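Side-chain contacts in peroxisomal acyl-CoA oxidase 1A (PDB 2FON), which is an FAD-containing flavoprotein that probably oxidises acyl-CoA esters in peroxisomal fatty acid beta-oxidation: residues Leu389-Ala394 with Gly472-Met477; Lys400-Ser405 with Ala541-Cys546; Leu449-Ala454 with Glu533-Leu538; Glu504-Arg509 with Leu580-Lys585. All coordinates share one frame; numbering follows the deposited sequence.

Contact 1 of 4, residues Leu389-Ala394 with Gly472-Met477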
loop_
_atom_site.group_PDB
_atom_site.type_symbol
_atom_site.label_atom_id
_atom_site.label_comp_id
_atom_site.label_asym_id
_atom_site.label_seq_id
_atom_site.Cartn_x
_atom_site.Cartn_y
_atom_site.Cartn_z
ATOM N N LEU B 389 20.091 -16.809 23.760
ATOM C CA LEU B 389 19.218 -17.251 22.698
ATOM C C LEU B 389 17.852 -16.558 22.707
ATOM O O LEU B 389 17.437 -16.063 21.685
ATOM C CB LEU B 389 19.062 -18.766 22.804
ATOM C CG LEU B 389 19.186 -19.686 21.594
ATOM C CD1 LEU B 389 20.552 -19.568 20.985
ATOM C CD2 LEU B 389 18.955 -21.111 22.071
ATOM N N PRO B 390 17.136 -16.528 23.851
ATOM C CA PRO B 390 15.886 -15.750 23.864
ATOM C C PRO B 390 16.054 -14.370 23.271
ATOM O O PRO B 390 15.361 -14.005 22.302
ATOM C CB PRO B 390 15.587 -15.623 25.349
ATOM C CG PRO B 390 16.138 -16.917 25.919
ATOM C CD PRO B 390 17.377 -17.197 25.148
ATOM N N GLU B 391 16.986 -13.613 23.845
ATOM C CA GLU B 391 17.310 -12.280 23.356
ATOM C C GLU B 391 17.628 -12.301 21.880
ATOM O O GLU B 391 17.167 -11.455 21.188
ATOM C CB GLU B 391 18.465 -11.663 24.145
ATOM C CG GLU B 391 18.848 -10.224 23.729
ATOM C CD GLU B 391 20.153 -10.136 22.904
ATOM O OE1 GLU B 391 21.062 -11.016 23.065
ATOM O OE2 GLU B 391 20.269 -9.162 22.112
ATOM N N ALA B 392 18.412 -13.255 21.391
ATOM C CA ALA B 392 18.727 -13.314 19.962
ATOM C C ALA B 392 17.458 -13.521 19.156
ATOM O O ALA B 392 17.238 -12.790 18.167
ATOM C CB ALA B 392 19.718 -14.389 19.668
ATOM N N HIS B 393 16.613 -14.473 19.592
ATOM C CA HIS B 393 15.333 -14.743 18.937
ATOM C C HIS B 393 14.439 -13.496 18.895
ATOM O O HIS B 393 14.022 -13.065 17.818
ATOM C CB HIS B 393 14.573 -15.933 19.560
ATOM C CG HIS B 393 13.198 -16.141 18.975
ATOM N ND1 HIS B 393 12.820 -17.318 18.353
ATOM C CD2 HIS B 393 12.120 -15.310 18.894
ATOM C CE1 HIS B 393 11.575 -17.200 17.910
ATOM N NE2 HIS B 393 11.125 -15.994 18.231
ATOM N N ALA B 394 14.142 -12.917 20.048
ATOM C CA ALA B 394 13.309 -11.718 20.075
ATOM C C ALA B 394 13.866 -10.547 19.210
ATOM O O ALA B 394 13.147 -9.871 18.483
ATOM C CB ALA B 394 13.101 -11.265 21.501
ATOM N N GLY B 472 22.563 -8.211 26.045
ATOM C CA GLY B 472 22.499 -7.693 24.682
ATOM C C GLY B 472 21.592 -6.481 24.581
ATOM O O GLY B 472 21.664 -5.558 25.398
ATOM N N THR B 473 20.707 -6.536 23.588
ATOM C CA THR B 473 19.718 -5.512 23.263
ATOM C C THR B 473 18.669 -5.181 24.349
ATOM O O THR B 473 17.932 -4.204 24.203
ATOM C CB THR B 473 18.972 -5.886 21.942
ATOM O OG1 THR B 473 18.186 -7.060 22.159
ATOM C CG2 THR B 473 19.945 -6.188 20.838
ATOM N N VAL B 474 18.573 -5.968 25.422
ATOM C CA VAL B 474 17.746 -5.534 26.542
ATOM C C VAL B 474 18.564 -5.208 27.750
ATOM O O VAL B 474 18.056 -5.219 28.878
ATOM C CB VAL B 474 16.646 -6.536 26.943
ATOM C CG1 VAL B 474 15.534 -6.549 25.911
ATOM C CG2 VAL B 474 17.230 -7.893 27.159
ATOM N N SER B 475 19.834 -4.890 27.547
ATOM C CA SER B 475 20.625 -4.519 28.697
ATOM C C SER B 475 20.136 -3.169 29.294
ATOM O O SER B 475 20.269 -2.924 30.484
ATOM C CB SER B 475 22.100 -4.534 28.359
ATOM O OG SER B 475 22.577 -3.210 28.307
ATOM N N TYR B 476 19.528 -2.316 28.480
ATOM C CA TYR B 476 18.904 -1.115 29.015
ATOM C C TYR B 476 17.869 -1.379 30.100
ATOM O O TYR B 476 17.782 -0.608 31.037
ATOM C CB TYR B 476 18.316 -0.247 27.930
ATOM C CG TYR B 476 17.050 -0.781 27.261
ATOM C CD1 TYR B 476 15.792 -0.350 27.678
ATOM C CD2 TYR B 476 17.115 -1.668 26.190
ATOM C CE1 TYR B 476 14.642 -0.782 27.062
ATOM C CE2 TYR B 476 15.975 -2.122 25.581
ATOM C CZ TYR B 476 14.728 -1.672 26.013
ATOM O OH TYR B 476 13.561 -2.120 25.410
ATOM N N MET B 477 17.114 -2.467 30.018
ATOM C CA MET B 477 16.102 -2.738 31.043
ATOM C C MET B 477 16.665 -3.005 32.435
ATOM O O MET B 477 15.914 -3.060 33.434
ATOM C CB MET B 477 15.235 -3.889 30.635
ATOM C CG MET B 477 14.577 -3.643 29.313
ATOM S SD MET B 477 12.850 -3.970 29.583
ATOM C CE MET B 477 12.135 -3.587 27.976
#
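Glu391 and Thr473 carry this contact, their side chains meeting at a slant with one carboxylate oxygen at the junction. Two donors of the same threonine converge on that oxygen. OG1 of Thr473 donates to Glu391 OE2 over 3.0 Å, and the carboxylate oxygen receives it on its anti lone pair, the one turned away from OE1. The second bond, from Thr473 N to Glu391 OE2, is also 3.0 Å long and nearly straight (164° at the hydrogen), but it comes from above the carboxylate, 62° out of its plane. The torsions account for the reach: CG stands anti to the backbone N (chi1 -178°), and a bend at chi2 then turns the carboxylate across to the start of the 3-10 segment. With an alanine here, both Thr473 donors would probably lose their shared acceptor, and this end of the 473-477 segment would be freer to shift. Gly472 CA lies 3.7 Å from Glu391 OE2, and its positive phi suits a glycine. Apolar contact is marginal, with Glu391 CG and Val474 CG2 4.5 Å apart; Val474 also packs on Leu457 and His545. Away from the annotated sites, a carboxylate oxygen shared by a backbone N-H and a hydroxyl joins the first turn of helix 389-417 to the connection between helices 446-462 and 480-483, in the helical part of the acyl-CoA oxidase fold.

Contact 2 of 4, residues Lys400-Ser405 with Ala541-Cys546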
loop_
_atom_site.group_PDB
_atom_site.type_symbol
_atom_site.label_atom_id
_atom_site.label_comp_id
_atom_site.label_asym_id
_atom_site.label_seq_id
_atom_site.Cartn_x
_atom_site.Cartn_y
_atom_site.Cartn_z
ATOM N N LYS B 400 12.871 -8.184 11.965
ATOM C CA LYS B 400 12.258 -8.610 10.695
ATOM C C LYS B 400 10.938 -7.892 10.535
ATOM O O LYS B 400 10.645 -7.308 9.487
ATOM C CB LYS B 400 12.014 -10.134 10.709
ATOM C CG LYS B 400 11.550 -10.818 9.426
ATOM C CD LYS B 400 10.080 -10.531 9.179
ATOM C CE LYS B 400 9.370 -11.592 8.314
ATOM N NZ LYS B 400 7.881 -11.254 8.175
ATOM N N SER B 401 10.119 -7.932 11.587
ATOM C CA SER B 401 8.807 -7.268 11.565
ATOM C C SER B 401 8.908 -5.772 11.294
ATOM O O SER B 401 8.254 -5.234 10.425
ATOM C CB SER B 401 8.160 -7.442 12.919
ATOM O OG SER B 401 6.827 -7.034 12.842
ATOM N N LEU B 402 9.757 -5.109 12.073
ATOM C CA LEU B 402 9.871 -3.686 11.990
ATOM C C LEU B 402 10.211 -3.317 10.573
ATOM O O LEU B 402 9.493 -2.469 9.961
ATOM C CB LEU B 402 10.970 -3.186 12.861
ATOM C CG LEU B 402 10.739 -1.705 12.974
ATOM C CD1 LEU B 402 9.492 -1.479 13.810
ATOM C CD2 LEU B 402 11.936 -1.053 13.573
ATOM N N THR B 403 11.272 -3.950 10.052
ATOM C CA THR B 403 11.819 -3.488 8.786
ATOM C C THR B 403 10.955 -3.875 7.617
ATOM O O THR B 403 10.830 -3.084 6.657
ATOM C CB THR B 403 13.235 -3.956 8.507
ATOM O OG1 THR B 403 13.244 -5.361 8.475
ATOM C CG2 THR B 403 14.264 -3.437 9.575
ATOM N N THR B 404 10.307 -5.039 7.677
ATOM C CA THR B 404 9.440 -5.338 6.568
ATOM C C THR B 404 8.154 -4.496 6.528
ATOM O O THR B 404 7.648 -4.292 5.448
ATOM C CB THR B 404 9.141 -6.802 6.416
ATOM O OG1 THR B 404 8.557 -7.301 7.639
ATOM C CG2 THR B 404 10.413 -7.587 6.028
ATOM N N SER B 405 7.633 -3.970 7.648
ATOM C CA SER B 405 6.525 -2.996 7.523
ATOM C C SER B 405 6.979 -1.661 7.024
ATOM O O SER B 405 6.243 -0.992 6.276
ATOM C CB SER B 405 5.832 -2.683 8.831
ATOM O OG SER B 405 5.652 -3.857 9.517
ATOM N N ALA B 541 4.528 -1.445 22.384
ATOM C CA ALA B 541 5.773 -1.554 23.137
ATOM C C ALA B 541 6.879 -2.276 22.343
ATOM O O ALA B 541 7.947 -1.719 22.107
ATOM C CB ALA B 541 5.528 -2.241 24.446
ATOM N N ALA B 542 6.620 -3.505 21.911
ATOM C CA ALA B 542 7.530 -4.220 20.992
ATOM C C ALA B 542 8.083 -3.346 19.837
ATOM O O ALA B 542 9.312 -3.387 19.545
ATOM C CB ALA B 542 6.878 -5.393 20.445
ATOM N N VAL B 543 7.215 -2.538 19.203
ATOM C CA VAL B 543 7.680 -1.635 18.151
ATOM C C VAL B 543 8.712 -0.696 18.721
ATOM O O VAL B 543 9.819 -0.625 18.216
ATOM C CB VAL B 543 6.530 -0.897 17.316
ATOM C CG1 VAL B 543 7.118 0.079 16.272
ATOM C CG2 VAL B 543 5.602 -1.915 16.585
ATOM N N ALA B 544 8.374 -0.024 19.804
ATOM C CA ALA B 544 9.291 0.960 20.418
ATOM C C ALA B 544 10.715 0.383 20.690
ATOM O O ALA B 544 11.746 1.019 20.386
ATOM C CB ALA B 544 8.670 1.538 21.694
ATOM N N HIS B 545 10.735 -0.837 21.231
ATOM C CA HIS B 545 11.966 -1.597 21.457
ATOM C C HIS B 545 12.749 -1.862 20.185
ATOM O O HIS B 545 13.964 -1.639 20.151
ATOM C CB HIS B 545 11.669 -2.896 22.209
ATOM C CG HIS B 545 12.831 -3.839 22.283
ATOM N ND1 HIS B 545 13.926 -3.622 23.103
ATOM C CD2 HIS B 545 13.053 -5.024 21.660
ATOM C CE1 HIS B 545 14.778 -4.623 22.964
ATOM N NE2 HIS B 545 14.277 -5.485 22.086
ATOM N N CYS B 546 12.066 -2.325 19.143
ATOM C CA CYS B 546 12.727 -2.534 17.868
ATOM C C CYS B 546 13.331 -1.251 17.278
ATOM O O CYS B 546 14.452 -1.248 16.769
ATOM C CB CYS B 546 11.798 -3.218 16.875
ATOM S SG CYS B 546 11.320 -4.916 17.464
#
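Leu402 meets Val543 and Cys546 without any ring in between; the flat groups to consider are the peptide carbonyls of Lys400 and Ser401, in the helix that carries the leucine. Thr404 OG1 donates to Lys400 O at 2.8 Å, tilted 33° from the carbonyl plane, while Thr404 N reaches the same oxygen from the opposite face. One residue on, the pattern recurs: Ser405 OG bonds to Ser401 O at 3.1 Å, and Ser405 N comes to that oxygen from the other face. Each of these oxygens is thus gripped twice within its own helix, and both hydroxyls bond back to a carbonyl one turn earlier; Thr404 OG1 also hydrogen-bonds with Asn446 of helix 446-462.

What crosses to the other helix is apolar. With CG anti to the backbone N (chi1 -165°), Leu402 extends toward that helix and its two methyls divide the work: CD1 rests 3.8 Å from Val543 CG1, and CD2 lies 4.0 Å from Cys546 CB. The leucine and valine side chains stand roughly perpendicular and touch through one methyl each. Cys546 offers its methylene to the leucine; CB of Leu402 is 4.1 Å from that same CB. The CA atoms of Leu402 and Cys546 are 6.6 Å apart, a separation bridged by these short side chains.

Helix 446-462 flanks the junction, its Gln450 touching Ser401, Ala542 and Cys546. Behind segment 400-405, Thr403 and Thr404 pack on helix 297-328; beyond segment 541-546, Ala544 and His545 face helix 499-521.

Contact 3 of 4, residues Leu449-Ala454 with Glu533-Leu538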
loop_
_atom_site.group_PDB
_atom_site.type_symbol
_atom_site.label_atom_id
_atom_site.label_comp_id
_atom_site.label_asym_id
_atom_site.label_seq_id
_atom_site.Cartn_x
_atom_site.Cartn_y
_atom_site.Cartn_z
ATOM N N LEU B 449 4.981 -11.909 15.019
ATOM C CA LEU B 449 6.301 -11.809 15.534
ATOM C C LEU B 449 6.391 -10.731 16.599
ATOM O O LEU B 449 7.182 -10.862 17.559
ATOM C CB LEU B 449 7.295 -11.547 14.429
ATOM C CG LEU B 449 7.496 -12.724 13.501
ATOM C CD1 LEU B 449 8.341 -12.232 12.376
ATOM C CD2 LEU B 449 8.162 -13.797 14.222
ATOM N N GLN B 450 5.632 -9.645 16.478
ATOM C CA GLN B 450 5.818 -8.644 17.519
ATOM C C GLN B 450 5.124 -9.014 18.815
ATOM O O GLN B 450 5.489 -8.491 19.837
ATOM C CB GLN B 450 5.558 -7.223 17.049
ATOM C CG GLN B 450 6.501 -6.817 15.934
ATOM C CD GLN B 450 7.579 -5.841 16.369
ATOM O OE1 GLN B 450 7.710 -5.549 17.554
ATOM N NE2 GLN B 450 8.372 -5.332 15.411
ATOM N N LEU B 451 4.197 -9.961 18.814
ATOM C CA LEU B 451 3.691 -10.392 20.102
ATOM C C LEU B 451 4.752 -11.252 20.746
ATOM O O LEU B 451 4.924 -11.204 21.955
ATOM C CB LEU B 451 2.376 -11.130 19.985
ATOM C CG LEU B 451 1.100 -10.372 19.528
ATOM C CD1 LEU B 451 0.064 -11.360 18.991
ATOM C CD2 LEU B 451 0.499 -9.590 20.652
ATOM N N GLN B 452 5.508 -12.028 19.961
ATOM C CA GLN B 452 6.682 -12.737 20.527
ATOM C C GLN B 452 7.658 -11.780 21.162
ATOM O O GLN B 452 8.130 -12.037 22.271
ATOM C CB GLN B 452 7.418 -13.547 19.494
ATOM C CG GLN B 452 6.899 -14.922 19.455
ATOM C CD GLN B 452 6.808 -15.465 18.051
ATOM O OE1 GLN B 452 7.797 -15.499 17.310
ATOM N NE2 GLN B 452 5.619 -15.905 17.677
ATOM N N VAL B 453 7.975 -10.676 20.482
ATOM C CA VAL B 453 8.880 -9.705 21.085
ATOM C C VAL B 453 8.352 -9.230 22.445
ATOM O O VAL B 453 9.046 -9.300 23.430
ATOM C CB VAL B 453 9.254 -8.556 20.105
ATOM C CG1 VAL B 453 10.097 -7.517 20.825
ATOM C CG2 VAL B 453 10.009 -9.123 18.862
ATOM N N ALA B 454 7.083 -8.840 22.490
ATOM C CA ALA B 454 6.373 -8.420 23.713
ATOM C C ALA B 454 6.523 -9.359 24.886
ATOM O O ALA B 454 6.954 -8.907 25.982
ATOM C CB ALA B 454 4.913 -8.235 23.435
ATOM N N GLU B 533 -5.979 -9.496 26.083
ATOM C CA GLU B 533 -6.598 -8.187 26.202
ATOM C C GLU B 533 -5.643 -7.021 25.901
ATOM O O GLU B 533 -6.030 -6.033 25.339
ATOM C CB GLU B 533 -7.216 -8.041 27.593
ATOM C CG GLU B 533 -8.317 -6.977 27.682
ATOM C CD GLU B 533 -9.666 -7.375 27.004
ATOM O OE1 GLU B 533 -9.926 -8.597 26.769
ATOM O OE2 GLU B 533 -10.473 -6.441 26.728
ATOM N N LEU B 534 -4.374 -7.163 26.231
ATOM C CA LEU B 534 -3.469 -6.047 26.132
ATOM C C LEU B 534 -2.629 -6.102 24.877
ATOM O O LEU B 534 -1.720 -5.311 24.698
ATOM C CB LEU B 534 -2.653 -5.904 27.428
ATOM C CG LEU B 534 -3.648 -5.640 28.585
ATOM C CD1 LEU B 534 -3.038 -5.628 29.936
ATOM C CD2 LEU B 534 -4.422 -4.354 28.344
ATOM N N ALA B 535 -3.002 -6.977 23.953
ATOM C CA ALA B 535 -2.225 -7.164 22.730
ATOM C C ALA B 535 -1.805 -5.902 21.939
ATOM O O ALA B 535 -0.681 -5.833 21.421
ATOM C CB ALA B 535 -2.934 -8.112 21.828
ATOM N N ALA B 536 -2.686 -4.913 21.812
ATOM C CA ALA B 536 -2.395 -3.832 20.859
ATOM C C ALA B 536 -1.264 -3.005 21.435
ATOM O O ALA B 536 -0.344 -2.589 20.702
ATOM C CB ALA B 536 -3.640 -2.973 20.554
ATOM N N ASP B 537 -1.298 -2.850 22.756
ATOM C CA ASP B 537 -0.304 -2.065 23.464
ATOM C C ASP B 537 1.019 -2.820 23.608
ATOM O O ASP B 537 2.120 -2.226 23.589
ATOM C CB ASP B 537 -0.840 -1.661 24.843
ATOM C CG ASP B 537 -2.352 -1.313 24.817
ATOM O OD1 ASP B 537 -2.806 -0.670 25.759
ATOM O OD2 ASP B 537 -3.112 -1.671 23.879
ATOM N N LEU B 538 0.923 -4.132 23.760
ATOM C CA LEU B 538 2.109 -4.927 23.794
ATOM C C LEU B 538 2.919 -4.713 22.505
ATOM O O LEU B 538 4.116 -4.452 22.572
ATOM C CB LEU B 538 1.738 -6.369 24.054
ATOM C CG LEU B 538 1.298 -6.515 25.521
ATOM C CD1 LEU B 538 0.507 -7.798 25.695
ATOM C CD2 LEU B 538 2.478 -6.419 26.531
#
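Two apolar pairs, Ala454 with Leu538 and Leu451 with Ala535, make up the direct contact. In the first, Ala454 CB meets Leu538 CB at 3.7 Å; because the touching groups are so near the backbone, the CA atoms of Ala454 and Leu538 come within 5.5 Å. In the second, Leu451 reaches further. Its CG is anti to the carbonyl carbon (chi1 -67°), and the branch ending in CD2 is laid against Ala535 CB at 3.9 Å.

Contacts of methyls with backbone oxygens supplement these pairs: Ala454 CB is 4.0 Å from Leu538 O, and Leu451 CD2 is 4.0 Å from Ala535 O. The two segments share no polar bond. In the first turn of helix 535-558, Leu538 N donates to Leu534 O at 3.0 Å, with Leu534 at the N-cap position.

Surrounding packing involves a third helix, the second subunit and the cofactor. Leu538 also lies on Cys517 of helix 499-521, whereas Ala535 packs on Thr348 of the second subunit. Leu451 touches the bound FAD, its side chain about 4 Å from the cofactor. Leu451 thus brings this close helix pair to an FAD pocket beside the subunit interface, as is characteristic of acyl-CoA oxidases, whose cofactor sites lie between subunits.

Contact 4 of 4, residues Glu504-Arg509 with Leu580-Lys585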
loop_
_atom_site.group_PDB
_atom_site.type_symbol
_atom_site.label_atom_id
_atom_site.label_comp_id
_atom_site.label_asym_id
_atom_site.label_seq_id
_atom_site.Cartn_x
_atom_site.Cartn_y
_atom_site.Cartn_z
ATOM N N GLU B 504 19.177 7.891 24.943
ATOM C CA GLU B 504 18.457 7.856 26.192
ATOM C C GLU B 504 16.978 8.052 25.935
ATOM O O GLU B 504 16.166 7.385 26.566
ATOM C CB GLU B 504 18.949 8.880 27.172
ATOM C CG GLU B 504 18.331 8.640 28.493
ATOM C CD GLU B 504 18.754 9.654 29.526
ATOM O OE1 GLU B 504 18.195 10.778 29.533
ATOM O OE2 GLU B 504 19.635 9.315 30.349
ATOM N N ALA B 505 16.644 8.951 25.012
ATOM C CA ALA B 505 15.256 9.249 24.732
ATOM C C ALA B 505 14.517 8.002 24.230
ATOM O O ALA B 505 13.354 7.802 24.589
ATOM C CB ALA B 505 15.128 10.381 23.746
ATOM N N PHE B 506 15.190 7.162 23.437
ATOM C CA PHE B 506 14.565 5.943 22.962
ATOM C C PHE B 506 14.485 4.836 24.014
ATOM O O PHE B 506 13.537 4.035 24.046
ATOM C CB PHE B 506 15.282 5.459 21.712
ATOM C CG PHE B 506 14.784 6.100 20.462
ATOM C CD1 PHE B 506 15.282 7.330 20.049
ATOM C CD2 PHE B 506 13.783 5.502 19.731
ATOM C CE1 PHE B 506 14.780 7.951 18.919
ATOM C CE2 PHE B 506 13.274 6.115 18.590
ATOM C CZ PHE B 506 13.780 7.335 18.191
ATOM N N GLU B 507 15.506 4.806 24.868
ATOM C CA GLU B 507 15.587 3.875 25.980
ATOM C C GLU B 507 14.480 4.161 26.965
ATOM O O GLU B 507 13.752 3.256 27.363
ATOM C CB GLU B 507 16.951 3.977 26.649
ATOM C CG GLU B 507 18.072 3.281 25.858
ATOM C CD GLU B 507 19.438 3.257 26.569
ATOM O OE1 GLU B 507 20.309 2.494 26.118
ATOM O OE2 GLU B 507 19.681 3.986 27.566
ATOM N N ALA B 508 14.314 5.434 27.312
ATOM C CA ALA B 508 13.298 5.840 28.287
ATOM C C ALA B 508 11.929 5.426 27.786
ATOM O O ALA B 508 11.218 4.651 28.430
ATOM C CB ALA B 508 13.350 7.333 28.527
ATOM N N ARG B 509 11.594 5.918 26.605
ATOM C CA ARG B 509 10.355 5.591 25.963
ATOM C C ARG B 509 10.021 4.089 26.044
ATOM O O ARG B 509 8.899 3.701 26.412
ATOM C CB ARG B 509 10.428 6.019 24.509
ATOM C CG ARG B 509 9.201 5.592 23.713
ATOM C CD ARG B 509 9.597 5.239 22.341
ATOM N NE ARG B 509 8.472 5.104 21.452
ATOM C CZ ARG B 509 8.616 4.647 20.206
ATOM N NH1 ARG B 509 9.835 4.342 19.764
ATOM N NH2 ARG B 509 7.557 4.492 19.402
ATOM N N LEU B 580 14.835 11.163 14.541
ATOM C CA LEU B 580 13.934 12.270 14.815
ATOM C C LEU B 580 12.659 12.179 14.027
ATOM O O LEU B 580 11.633 12.695 14.448
ATOM C CB LEU B 580 14.626 13.609 14.619
ATOM C CG LEU B 580 15.821 13.702 15.581
ATOM C CD1 LEU B 580 16.543 14.973 15.385
ATOM C CD2 LEU B 580 15.413 13.522 17.059
ATOM N N PHE B 581 12.673 11.486 12.896
ATOM C CA PHE B 581 11.403 11.299 12.179
ATOM C C PHE B 581 10.539 10.441 13.037
ATOM O O PHE B 581 9.348 10.690 13.164
ATOM C CB PHE B 581 11.545 10.603 10.826
ATOM C CG PHE B 581 10.224 10.297 10.185
ATOM C CD1 PHE B 581 9.655 9.034 10.293
ATOM C CD2 PHE B 581 9.521 11.288 9.501
ATOM C CE1 PHE B 581 8.382 8.750 9.694
ATOM C CE2 PHE B 581 8.280 11.013 8.869
ATOM C CZ PHE B 581 7.710 9.744 8.974
ATOM N N ILE B 582 11.160 9.417 13.601
ATOM C CA ILE B 582 10.452 8.450 14.364
ATOM C C ILE B 582 9.937 9.173 15.626
ATOM O O ILE B 582 8.748 9.026 16.018
ATOM C CB ILE B 582 11.364 7.245 14.702
ATOM C CG1 ILE B 582 11.775 6.454 13.443
ATOM C CG2 ILE B 582 10.666 6.308 15.645
ATOM C CD1 ILE B 582 10.564 5.782 12.582
ATOM N N LEU B 583 10.807 9.983 16.237
ATOM C CA LEU B 583 10.430 10.642 17.473
ATOM C C LEU B 583 9.189 11.504 17.267
ATOM O O LEU B 583 8.326 11.540 18.131
ATOM C CB LEU B 583 11.579 11.440 18.061
ATOM C CG LEU B 583 11.294 12.189 19.370
ATOM C CD1 LEU B 583 12.530 12.267 20.267
ATOM C CD2 LEU B 583 10.693 13.596 19.123
ATOM N N HIS B 584 9.087 12.183 16.120
ATOM C CA HIS B 584 7.906 13.029 15.833
ATOM C C HIS B 584 6.654 12.173 15.543
ATOM O O HIS B 584 5.564 12.513 15.978
ATOM C CB HIS B 584 8.208 13.984 14.671
ATOM C CG HIS B 584 7.079 14.898 14.317
ATOM N ND1 HIS B 584 6.885 16.119 14.935
ATOM C CD2 HIS B 584 6.091 14.785 13.389
ATOM C CE1 HIS B 584 5.824 16.717 14.418
ATOM N NE2 HIS B 584 5.329 15.935 13.470
ATOM N N LYS B 585 6.821 11.074 14.810
ATOM C CA LYS B 585 5.722 10.283 14.416
ATOM C C LYS B 585 5.043 9.715 15.663
ATOM O O LYS B 585 3.817 9.712 15.781
ATOM C CB LYS B 585 6.289 9.186 13.529
ATOM C CG LYS B 585 5.504 7.908 13.405
ATOM C CD LYS B 585 4.981 7.776 12.081
ATOM C CE LYS B 585 4.231 6.510 11.885
ATOM N NZ LYS B 585 5.114 5.688 11.048
#
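Phe506 points the rim of its ring at Ile582, and this is the tight part of the contact. Ile582 CG2 sits in the plane of the ring at its edge, 3.9 Å from Phe506 CE2 and 4.2 Å from Phe506 CZ, so hydrocarbon edge meets methyl and neither ring face is used for this pair. One side chain runs nearly square to the other. With chi1 at -66°, CG1 of the isoleucine is anti to the carbonyl carbon, which leaves CG2 anti to the backbone N and facing the phenylalanine, while the far end of the chain leads away.

Around this point the fit is looser. Phe506 CZ passes 4.4 Å from Leu583 N, obliquely to the ring. Ala505 CB is 4.7 Å from Leu583 CD1, and Arg509 NH1 comes no nearer than 4.6 Å to Ile582 CG2. The nearest CA atoms, of Phe506 and Leu583, are 8.3 Å apart, a wide spacing spanned by the long aromatic side chain. Ile582 is partly exposed, whereas Phe506 is buried, in edge-to-face contact with Phe590 and against Leu548.

The guanidinium of Arg509, though buried nearby, is turned to other partners: it forms a salt bridge with Asp589 and a hydrogen bond with Gln547. The chemistry joining these two segments is thus apolar, through one edge-on methyl contact, with no directional polar bond between them.

In the fold
The four contacts tie together one helical region, with helix 535-558 as a common element of contacts 2 and 3 and helix 389-417 of contacts 1 and 2. Contacts 2 and 3 have centres 11 Å apart, and Gln450 of contact 3 packs on Ala542 of contact 2. Contact 1 joins contact 2 through Tyr476 OH and His545 ND1, 2.8 Å apart and probably hydrogen-bonded. Contact 4 touches contact 2 where Arg509 meets Ala544, but stays about 9 Å from contact 3 at the nearest atoms. Contact 3 reaches FAD through Leu451, Val543 of contact 2 lies about 13 Å from it, side chain to ligand, and contacts 1 and 4 lie away from the annotated sites.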